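Fusarinine C esterase sidJ (Aspergillus fumigatus, PDB 6GUP) hydrolyses the siderophore fusarinine C, an ester, to fusarinine with release of its iron, but does not act on triacetylfusarinine C. Local coordinates at residues 154-165 against 272-283; 295-303 against 314-322. One frame throughout, in Å; residues are numbered along the deposited sequence.

Interaction 1 of 2, residues 154-165 against 272-283; sequences RMPLDGAIMQAP and GLLRGKLMVLFS
Ala160 N bonds to Lys277 O and Ala160 O accepts from Met279 N; Met162 N to Met279 O and Leu281 N to Met162 O continue the alternation, and Ala164 N closes it on Leu281 O at 2.9 Å. These bonds stitch strands 159-163 and 278-283, which run parallel, 12° apart. Upstream, the chains pair once more: Leu157 N bonds to Leu273 O at 2.8 Å, and Leu157 O receives Arg275 N. The register slips by one residue in between, where water 1 bridges Asp158 O and Lys277 N.

A salt bridge flanks this slip. Arg275 NE lies 3.2 Å from Asp158 OD1, 44° out of the carboxylate plane, while OD2 takes Ile117 N. At the far end, water 2 links Gln163 NE2, Leu281 O and Ser283 OG; Gln163 OE1 is bound to His122 ND1.

Apolar side chains fill both faces. On one, Leu278 CD1 lies 4.0 Å from Ala160 CB, and the bend of Met162 at chi3 (-72°) carries CE to 3.8 Å from Val280 CG2. Pro165 CG touches both Val280 CG1 (3.7 Å) and Phe282 CE1 (3.9 Å). Ile161, with Met279 and Leu281, packs on the other face. Leu273 CD1 touches Arg154 NH1 at 3.4 Å, a guanidinium held by Arg135 O and Pro136 O. Neighbouring parallel strands of this kind make up most of the mixed central sheet of the alpha/beta-hydrolase fold.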
loop_
_atom_site.group_PDB
_atom_site.type_symbol
_atom_site.label_atom_id
_atom_site.label_comp_id
_atom_site.label_asym_id
_atom_site.label_seq_id
_atom_site.Cartn_x
_atom_site.Cartn_y
_atom_site.Cartn_z
ATOM N N ARG A 154 -12.721 17.127 -10.098
ATOM C CA ARG A 154 -12.791 15.785 -10.656
ATOM C C ARG A 154 -13.158 15.898 -12.116
ATOM O O ARG A 154 -14.098 16.616 -12.468
ATOM C CB ARG A 154 -13.849 14.963 -9.938
ATOM C CG ARG A 154 -13.659 14.942 -8.441
ATOM C CD ARG A 154 -14.374 13.777 -7.813
ATOM N NE ARG A 154 -15.827 13.841 -7.944
ATOM C CZ ARG A 154 -16.642 14.535 -7.149
ATOM N NH1 ARG A 154 -17.951 14.506 -7.374
ATOM N NH2 ARG A 154 -16.176 15.265 -6.131
ATOM N N MET A 155 -12.421 15.190 -12.964
ATOM C CA MET A 155 -12.709 15.187 -14.392
ATOM C C MET A 155 -13.877 14.248 -14.699
ATOM O O MET A 155 -14.099 13.281 -13.964
ATOM C CB MET A 155 -11.475 14.796 -15.208
ATOM C CG MET A 155 -11.011 13.348 -15.078
ATOM S SD MET A 155 -9.786 12.957 -16.334
ATOM C CE MET A 155 -8.500 14.117 -15.887
ATOM N N PRO A 156 -14.623 14.523 -15.786
ATOM C CA PRO A 156 -15.675 13.589 -16.183
ATOM C C PRO A 156 -15.095 12.326 -16.819
ATOM O O PRO A 156 -14.049 12.382 -17.471
ATOM C CB PRO A 156 -16.500 14.391 -17.207
ATOM C CG PRO A 156 -16.020 15.801 -17.103
ATOM C CD PRO A 156 -14.593 15.692 -16.680
ATOM N N LEU A 157 -15.780 11.204 -16.616
ATOM C CA LEU A 157 -15.353 9.907 -17.132
ATOM C C LEU A 157 -16.100 9.582 -18.422
ATOM O O LEU A 157 -17.270 9.943 -18.577
ATOM C CB LEU A 157 -15.624 8.814 -16.095
ATOM C CG LEU A 157 -15.112 9.063 -14.673
ATOM C CD1 LEU A 157 -15.605 7.967 -13.745
ATOM C CD2 LEU A 157 -13.594 9.149 -14.637
ATOM N N ASP A 158 -15.418 8.901 -19.339
ATOM C CA ASP A 158 -16.045 8.385 -20.563
ATOM C C ASP A 158 -16.787 7.070 -20.307
ATOM O O ASP A 158 -17.588 6.638 -21.136
ATOM C CB ASP A 158 -15.002 8.189 -21.663
ATOM C CG ASP A 158 -14.324 9.486 -22.054
ATOM O OD1 ASP A 158 -14.952 10.300 -22.761
ATOM O OD2 ASP A 158 -13.162 9.692 -21.646
ATOM N N GLY A 159 -16.505 6.431 -19.172
ATOM C CA GLY A 159 -17.201 5.216 -18.766
ATOM C C GLY A 159 -17.011 4.912 -17.293
ATOM O O GLY A 159 -16.092 5.434 -16.654
ATOM N N ALA A 160 -17.891 4.071 -16.755
ATOM C CA ALA A 160 -17.802 3.631 -15.366
ATOM C C ALA A 160 -18.324 2.203 -15.224
ATOM O O ALA A 160 -19.413 1.888 -15.703
ATOM C CB ALA A 160 -18.578 4.573 -14.461
ATOM N N ILE A 161 -17.531 1.347 -14.580
ATOM C CA ILE A 161 -17.895 -0.054 -14.356
ATOM C C ILE A 161 -17.824 -0.343 -12.854
ATOM O O ILE A 161 -16.899 0.106 -12.176
ATOM C CB ILE A 161 -16.968 -1.027 -15.131
ATOM C CG1 ILE A 161 -16.988 -0.721 -16.637
ATOM C CG2 ILE A 161 -17.389 -2.478 -14.901
ATOM C CD1 ILE A 161 -15.857 -1.357 -17.417
ATOM N N MET A 162 -18.807 -1.087 -12.346
ATOM C CA MET A 162 -18.805 -1.564 -10.962
ATOM C C MET A 162 -18.978 -3.078 -10.960
ATOM O O MET A 162 -20.022 -3.588 -11.370
ATOM C CB MET A 162 -19.924 -0.901 -10.153
ATOM C CG MET A 162 -19.860 0.618 -10.137
ATOM S SD MET A 162 -20.775 1.369 -8.772
ATOM C CE MET A 162 -22.469 1.091 -9.274
ATOM N N GLN A 163 -17.946 -3.790 -10.512
ATOM C CA GLN A 163 -17.944 -5.251 -10.485
ATOM C C GLN A 163 -18.207 -5.735 -9.061
ATOM O O GLN A 163 -17.443 -5.420 -8.147
ATOM C CB GLN A 163 -16.602 -5.778 -10.997
ATOM C CG GLN A 163 -16.538 -7.290 -11.184
ATOM C CD GLN A 163 -16.146 -8.049 -9.925
ATOM O OE1 GLN A 163 -15.250 -7.639 -9.190
ATOM N NE2 GLN A 163 -16.814 -9.169 -9.679
ATOM N N ALA A 164 -19.287 -6.500 -8.893
ATOM C CA ALA A 164 -19.728 -7.002 -7.589
ATOM C C ALA A 164 -19.842 -5.910 -6.504
ATOM O O ALA A 164 -19.223 -6.028 -5.440
ATOM C CB ALA A 164 -18.817 -8.138 -7.130
ATOM N N PRO A 165 -20.619 -4.838 -6.778
ATOM C CA PRO A 165 -20.888 -3.848 -5.728
ATOM C C PRO A 165 -21.846 -4.430 -4.691
ATOM O O PRO A 165 -23.046 -4.552 -4.946
ATOM C CB PRO A 165 -21.520 -2.680 -6.492
ATOM C CG PRO A 165 -22.130 -3.301 -7.695
ATOM C CD PRO A 165 -21.269 -4.475 -8.052
ATOM N N GLY A 272 -22.681 15.512 -13.581
ATOM C CA GLY A 272 -22.096 15.636 -14.919
ATOM C C GLY A 272 -20.694 15.070 -15.075
ATOM O O GLY A 272 -19.912 15.576 -15.883
ATOM N N LEU A 273 -20.379 14.019 -14.316
ATOM C CA LEU A 273 -19.051 13.390 -14.349
ATOM C C LEU A 273 -19.039 12.016 -15.032
ATOM O O LEU A 273 -18.039 11.296 -14.949
ATOM C CB LEU A 273 -18.481 13.291 -12.929
ATOM C CG LEU A 273 -18.234 14.624 -12.214
ATOM C CD1 LEU A 273 -17.859 14.370 -10.765
ATOM C CD2 LEU A 273 -17.151 15.442 -12.902
ATOM N N LEU A 274 -20.127 11.661 -15.717
ATOM C CA LEU A 274 -20.170 10.457 -16.548
ATOM C C LEU A 274 -20.775 10.788 -17.910
ATOM O O LEU A 274 -21.999 10.777 -18.069
ATOM C CB LEU A 274 -20.966 9.342 -15.853
ATOM C CG LEU A 274 -21.130 8.002 -16.586
ATOM C CD1 LEU A 274 -19.791 7.424 -17.022
ATOM C CD2 LEU A 274 -21.874 7.005 -15.707
ATOM N N ARG A 275 -19.912 11.090 -18.882
ATOM C CA ARG A 275 -20.334 11.248 -20.283
ATOM C C ARG A 275 -20.200 9.905 -21.012
ATOM O O ARG A 275 -19.412 9.741 -21.947
ATOM C CB ARG A 275 -19.590 12.393 -20.997
ATOM C CG ARG A 275 -18.066 12.363 -20.963
ATOM C CD ARG A 275 -17.486 13.135 -22.140
ATOM N NE ARG A 275 -16.026 13.224 -22.086
ATOM C CZ ARG A 275 -15.323 14.098 -21.360
ATOM N NH1 ARG A 275 -15.921 15.006 -20.586
ATOM N NH2 ARG A 275 -13.993 14.064 -21.407
ATOM N N GLY A 276 -21.011 8.953 -20.565
ATOM C CA GLY A 276 -20.967 7.577 -21.044
ATOM C C GLY A 276 -21.919 6.710 -20.243
ATOM O O GLY A 276 -22.869 7.221 -19.641
ATOM N N LYS A 277 -21.651 5.406 -20.214
ATOM C CA LYS A 277 -22.553 4.433 -19.593
ATOM C C LYS A 277 -22.023 3.908 -18.260
ATOM O O LYS A 277 -20.812 3.808 -18.065
ATOM C CB LYS A 277 -22.796 3.252 -20.543
ATOM C CG LYS A 277 -23.156 3.634 -21.976
ATOM C CD LYS A 277 -24.552 4.235 -22.087
ATOM C CE LYS A 277 -25.596 3.176 -22.395
ATOM N NZ LYS A 277 -26.961 3.614 -21.998
ATOM N N LEU A 278 -22.944 3.585 -17.349
ATOM C CA LEU A 278 -22.623 2.870 -16.112
ATOM C C LEU A 278 -22.987 1.400 -16.283
ATOM O O LEU A 278 -24.171 1.069 -16.408
ATOM C CB LEU A 278 -23.388 3.457 -14.919
ATOM C CG LEU A 278 -23.247 2.720 -13.576
ATOM C CD1 LEU A 278 -21.803 2.725 -13.085
ATOM C CD2 LEU A 278 -24.168 3.326 -12.532
ATOM N N MET A 279 -21.981 0.524 -16.288
ATOM C CA MET A 279 -22.210 -0.922 -16.336
ATOM C C MET A 279 -21.947 -1.564 -14.976
ATOM O O MET A 279 -20.843 -1.464 -14.443
ATOM C CB MET A 279 -21.341 -1.593 -17.402
ATOM C CG MET A 279 -21.717 -3.049 -17.649
ATOM S SD MET A 279 -20.962 -3.773 -19.115
ATOM C CE MET A 279 -19.244 -3.822 -18.613
ATOM N N VAL A 280 -22.968 -2.220 -14.426
ATOM C CA VAL A 280 -22.844 -2.996 -13.192
ATOM C C VAL A 280 -22.791 -4.485 -13.542
ATOM O O VAL A 280 -23.657 -4.987 -14.259
ATOM C CB VAL A 280 -24.017 -2.711 -12.229
ATOM C CG1 VAL A 280 -23.910 -3.552 -10.962
ATOM C CG2 VAL A 280 -24.053 -1.231 -11.871
ATOM N N LEU A 281 -21.772 -5.175 -13.032
ATOM C CA LEU A 281 -21.600 -6.612 -13.242
ATOM C C LEU A 281 -21.728 -7.354 -11.915
ATOM O O LEU A 281 -20.760 -7.460 -11.157
ATOM C CB LEU A 281 -20.237 -6.902 -13.881
ATOM C CG LEU A 281 -19.952 -6.279 -15.248
ATOM C CD1 LEU A 281 -18.522 -6.580 -15.667
ATOM C CD2 LEU A 281 -20.927 -6.771 -16.306
ATOM N N PHE A 282 -22.932 -7.849 -11.632
ATOM C CA PHE A 282 -23.159 -8.699 -10.461
ATOM C C PHE A 282 -22.608 -10.097 -10.685
ATOM O O PHE A 282 -22.496 -10.560 -11.821
ATOM C CB PHE A 282 -24.655 -8.830 -10.118
ATOM C CG PHE A 282 -25.204 -7.757 -9.206
ATOM C CD1 PHE A 282 -24.389 -6.921 -8.430
ATOM C CD2 PHE A 282 -26.583 -7.624 -9.084
ATOM C CE1 PHE A 282 -24.945 -5.966 -7.595
ATOM C CE2 PHE A 282 -27.139 -6.669 -8.245
ATOM C CZ PHE A 282 -26.320 -5.840 -7.503
ATOM N N SER A 283 -22.296 -10.766 -9.580
ATOM C CA SER A 283 -21.865 -12.156 -9.594
ATOM C C SER A 283 -23.064 -13.032 -9.225
ATOM O O SER A 283 -23.678 -12.839 -8.175
ATOM C CB SER A 283 -20.701 -12.349 -8.623
ATOM O OG SER A 283 -19.522 -11.751 -9.131
HETATM O O HOH W 1 -19.366 4.487 -21.733
HETATM O O HOH W 2 -19.085 -9.855 -11.043
#

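Interaction 2 of 2, residues 295-303 against 314-322; sequences KDTLLSRWR and IWDENSGII
Water 3 is gripped from both segments: it accepts from Arg303 NH2 and donates to Glu317 OE2, each at 2.8 Å. It thus joins two opposite charges that do not touch, on the exposed side of the contact. Inward from it, the aliphatic part of Arg303 lies over the indole of Trp315, with CB 3.6 Å from the centroid of the five-membered ring and only 4° off its normal, a CH-pi contact. Because CG stands anti to the backbone N (chi1 172°) and the chain is extended, CG and CD continue across that face toward CD1. Leu299 O covers the same face near CZ2. Leu299 CD2 instead meets the ring in its plane, 3.9 Å from CH2, and Trp302 CB lies 3.7 Å from CZ3.

Helix 295-307 is the crossover of a beta-alpha-beta unit between strands 278-283 and 320-322, and the indole of Trp315, on the returning chain, packs against the helix. Ser319 OG sits above the opposite ring face; it is fixed by its bond to Asp316 O, on a lone pair in the carbonyl plane, and by Val280 N. Asp316 O also receives Ser319 N, closing a type I turn, and Asp316 OD1 takes Asn318 N in an Asx turn. Toward the start of the helix, Leu299 CD1 rests 3.7 Å from Gly320 CA, while Ile321 CD1 reaches Lys295 CB at 3.6 Å and touches the carboxylate of Asp296.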
loop_
_atom_site.group_PDB
_atom_site.type_symbol
_atom_site.label_atom_id
_atom_site.label_comp_id
_atom_site.label_asym_id
_atom_site.label_seq_id
_atom_site.Cartn_x
_atom_site.Cartn_y
_atom_site.Cartn_z
ATOM N N LYS A 295 -31.491 -10.115 -6.588
ATOM C CA LYS A 295 -30.461 -9.372 -7.330
ATOM C C LYS A 295 -31.013 -8.659 -8.570
ATOM O O LYS A 295 -30.515 -7.597 -8.949
ATOM C CB LYS A 295 -29.323 -10.304 -7.755
ATOM C CG LYS A 295 -28.557 -10.938 -6.605
ATOM C CD LYS A 295 -27.490 -11.884 -7.128
ATOM C CE LYS A 295 -26.943 -12.777 -6.030
ATOM N NZ LYS A 295 -26.021 -13.800 -6.589
ATOM N N ASP A 296 -32.031 -9.253 -9.194
ATOM C CA ASP A 296 -32.669 -8.683 -10.388
ATOM C C ASP A 296 -33.471 -7.429 -10.053
ATOM O O ASP A 296 -33.407 -6.435 -10.780
ATOM C CB ASP A 296 -33.576 -9.717 -11.059
ATOM C CG ASP A 296 -32.801 -10.892 -11.618
ATOM O OD1 ASP A 296 -32.032 -10.692 -12.579
ATOM O OD2 ASP A 296 -32.964 -12.017 -11.101
ATOM N N THR A 297 -34.231 -7.490 -8.959
ATOM C CA THR A 297 -34.932 -6.321 -8.421
ATOM C C THR A 297 -33.937 -5.213 -8.073
ATOM O O THR A 297 -34.179 -4.050 -8.382
ATOM C CB THR A 297 -35.767 -6.679 -7.170
ATOM O OG1 THR A 297 -36.680 -7.735 -7.492
ATOM C CG2 THR A 297 -36.566 -5.472 -6.658
ATOM N N LEU A 298 -32.822 -5.585 -7.446
ATOM C CA LEU A 298 -31.797 -4.622 -7.035
ATOM C C LEU A 298 -31.199 -3.854 -8.221
ATOM O O LEU A 298 -31.057 -2.632 -8.152
ATOM C CB LEU A 298 -30.688 -5.320 -6.235
ATOM C CG LEU A 298 -29.607 -4.448 -5.585
ATOM C CD1 LEU A 298 -30.220 -3.391 -4.683
ATOM C CD2 LEU A 298 -28.638 -5.321 -4.803
ATOM N N LEU A 299 -30.869 -4.566 -9.302
ATOM C CA LEU A 299 -30.332 -3.931 -10.523
ATOM C C LEU A 299 -31.337 -3.006 -11.215
ATOM O O LEU A 299 -30.958 -1.931 -11.687
ATOM C CB LEU A 299 -29.822 -4.974 -11.535
ATOM C CG LEU A 299 -28.477 -5.662 -11.276
ATOM C CD1 LEU A 299 -28.141 -6.605 -12.423
ATOM C CD2 LEU A 299 -27.343 -4.664 -11.072
ATOM N N SER A 300 -32.600 -3.426 -11.285
ATOM C CA SER A 300 -33.658 -2.612 -11.902
ATOM C C SER A 300 -33.937 -1.333 -11.110
ATOM O O SER A 300 -34.196 -0.283 -11.699
ATOM C CB SER A 300 -34.950 -3.422 -12.068
ATOM O OG SER A 300 -35.405 -3.930 -10.827
ATOM N N ARG A 301 -33.881 -1.426 -9.782
ATOM C CA ARG A 301 -34.026 -0.252 -8.915
ATOM C C ARG A 301 -32.847 0.722 -9.050
ATOM O O ARG A 301 -33.046 1.938 -9.024
ATOM C CB ARG A 301 -34.223 -0.673 -7.456
ATOM C CG ARG A 301 -35.559 -1.361 -7.215
ATOM C CD ARG A 301 -35.757 -1.720 -5.755
ATOM N NE ARG A 301 -35.976 -0.512 -4.956
ATOM C CZ ARG A 301 -35.292 -0.137 -3.871
ATOM N NH1 ARG A 301 -34.306 -0.876 -3.353
ATOM N NH2 ARG A 301 -35.622 1.007 -3.272
ATOM N N TRP A 302 -31.633 0.190 -9.203
ATOM C CA TRP A 302 -30.461 1.025 -9.503
ATOM C C TRP A 302 -30.560 1.644 -10.898
ATOM O O TRP A 302 -30.233 2.819 -11.075
ATOM C CB TRP A 302 -29.152 0.235 -9.383
ATOM C CG TRP A 302 -28.800 -0.213 -7.987
ATOM C CD1 TRP A 302 -29.429 0.126 -6.817
ATOM C CD2 TRP A 302 -27.706 -1.059 -7.619
ATOM N NE1 TRP A 302 -28.805 -0.474 -5.751
ATOM C CE2 TRP A 302 -27.743 -1.206 -6.213
ATOM C CE3 TRP A 302 -26.702 -1.717 -8.342
ATOM C CZ2 TRP A 302 -26.812 -1.984 -5.516
ATOM C CZ3 TRP A 302 -25.776 -2.492 -7.647
ATOM C CH2 TRP A 302 -25.839 -2.616 -6.246
ATOM N N ARG A 303 -31.009 0.855 -11.877
ATOM C CA ARG A 303 -31.240 1.357 -13.237
ATOM C C ARG A 303 -32.236 2.514 -13.242
ATOM O O ARG A 303 -31.956 3.574 -13.805
ATOM C CB ARG A 303 -31.734 0.239 -14.171
ATOM C CG ARG A 303 -32.166 0.740 -15.544
ATOM C CD ARG A 303 -32.383 -0.369 -16.557
ATOM N NE ARG A 303 -32.712 0.199 -17.867
ATOM C CZ ARG A 303 -32.784 -0.479 -19.014
ATOM N NH1 ARG A 303 -32.549 -1.791 -19.061
ATOM N NH2 ARG A 303 -33.093 0.168 -20.137
ATOM N N ILE A 314 -28.437 6.606 -18.997
ATOM C CA ILE A 314 -27.082 6.524 -18.445
ATOM C C ILE A 314 -26.710 5.072 -18.143
ATOM O O ILE A 314 -25.610 4.633 -18.464
ATOM C CB ILE A 314 -26.941 7.400 -17.177
ATOM C CG1 ILE A 314 -27.135 8.876 -17.548
ATOM C CG2 ILE A 314 -25.578 7.197 -16.512
ATOM C CD1 ILE A 314 -27.396 9.790 -16.374
ATOM N N TRP A 315 -27.625 4.346 -17.508
ATOM C CA TRP A 315 -27.432 2.931 -17.190
ATOM C C TRP A 315 -27.161 2.115 -18.454
ATOM O O TRP A 315 -27.870 2.257 -19.453
ATOM C CB TRP A 315 -28.671 2.386 -16.477
ATOM C CG TRP A 315 -28.561 0.966 -16.018
ATOM C CD1 TRP A 315 -28.909 -0.149 -16.720
ATOM C CD2 TRP A 315 -28.085 0.511 -14.748
ATOM N NE1 TRP A 315 -28.675 -1.274 -15.971
ATOM C CE2 TRP A 315 -28.170 -0.899 -14.753
ATOM C CE3 TRP A 315 -27.596 1.158 -13.604
ATOM C CZ2 TRP A 315 -27.781 -1.679 -13.657
ATOM C CZ3 TRP A 315 -27.208 0.382 -12.512
ATOM C CH2 TRP A 315 -27.305 -1.022 -12.548
ATOM N N ASP A 316 -26.128 1.276 -18.405
ATOM C CA ASP A 316 -25.820 0.372 -19.505
ATOM C C ASP A 316 -26.767 -0.816 -19.411
ATOM O O ASP A 316 -26.737 -1.553 -18.423
ATOM C CB ASP A 316 -24.361 -0.103 -19.446
ATOM C CG ASP A 316 -23.855 -0.612 -20.789
ATOM O OD1 ASP A 316 -24.638 -1.214 -21.554
ATOM O OD2 ASP A 316 -22.662 -0.405 -21.086
ATOM N N GLU A 317 -27.595 -1.004 -20.441
ATOM C CA GLU A 317 -28.516 -2.148 -20.507
ATOM C C GLU A 317 -27.789 -3.501 -20.451
ATOM O O GLU A 317 -28.355 -4.487 -19.981
ATOM C CB GLU A 317 -29.415 -2.071 -21.752
ATOM C CG GLU A 317 -28.715 -2.306 -23.090
ATOM C CD GLU A 317 -29.683 -2.389 -24.259
ATOM O OE1 GLU A 317 -29.286 -2.932 -25.312
ATOM O OE2 GLU A 317 -30.835 -1.921 -24.135
ATOM N N ASN A 318 -26.538 -3.529 -20.918
ATOM C CA ASN A 318 -25.678 -4.718 -20.819
ATOM C C ASN A 318 -25.208 -5.069 -19.394
ATOM O O ASN A 318 -24.511 -6.068 -19.212
ATOM C CB ASN A 318 -24.462 -4.582 -21.753
ATOM C CG ASN A 318 -24.843 -4.641 -23.225
ATOM O OD1 ASN A 318 -25.742 -5.384 -23.622
ATOM N ND2 ASN A 318 -24.149 -3.860 -24.046
ATOM N N SER A 319 -25.564 -4.253 -18.398
ATOM C CA SER A 319 -25.442 -4.637 -16.991
ATOM C C SER A 319 -26.269 -5.883 -16.705
ATOM O O SER A 319 -27.323 -6.096 -17.312
ATOM C CB SER A 319 -25.941 -3.516 -16.079
ATOM O OG SER A 319 -25.230 -2.314 -16.301
ATOM N N GLY A 320 -25.794 -6.697 -15.771
ATOM C CA GLY A 320 -26.481 -7.933 -15.438
ATOM C C GLY A 320 -25.779 -8.762 -14.387
ATOM O O GLY A 320 -24.930 -8.263 -13.643
ATOM N N ILE A 321 -26.143 -10.040 -14.353
ATOM C CA ILE A 321 -25.712 -10.970 -13.320
ATOM C C ILE A 321 -24.941 -12.094 -14.010
ATOM O O ILE A 321 -25.537 -12.908 -14.718
ATOM C CB ILE A 321 -26.937 -11.508 -12.542
ATOM C CG1 ILE A 321 -27.686 -10.345 -11.870
ATOM C CG2 ILE A 321 -26.517 -12.525 -11.489
ATOM C CD1 ILE A 321 -29.035 -10.709 -11.292
ATOM N N ILE A 322 -23.623 -12.133 -13.794
ATOM C CA ILE A 322 -22.740 -13.104 -14.455
ATOM C C ILE A 322 -23.092 -14.506 -13.932
ATOM O O ILE A 322 -23.013 -14.730 -12.722
ATOM C CB ILE A 322 -21.231 -12.837 -14.189
ATOM C CG1 ILE A 322 -20.804 -11.401 -14.566
ATOM C CG2 ILE A 322 -20.365 -13.846 -14.941
ATOM C CD1 ILE A 322 -20.890 -11.043 -16.034
HETATM O O HOH W 3 -32.669 -1.893 -21.997
#

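In the fold
The centres of interactions 1 and 2 lie about 12 Å apart, and the two follow in series along the chain. Strand 278-283 connects them: it pairs with 159-163 in interaction 1 and, on its other side, with 320-322, the strand that belongs to interaction 2 and is outermost there within this chain. Helix 295-307 follows it and packs over the face carrying Val280, where Val280 CG2 meets Trp315 CH2 directly. Probable backbone bonds from Leu278 O to Asp316 N and from Phe282 O to Ile322 N extend the sheet. In alpha/beta-hydrolases the loops after these last two strands carry the catalytic acid and histidine; a putative Ser-His-Asp triad here is consistent with that layout.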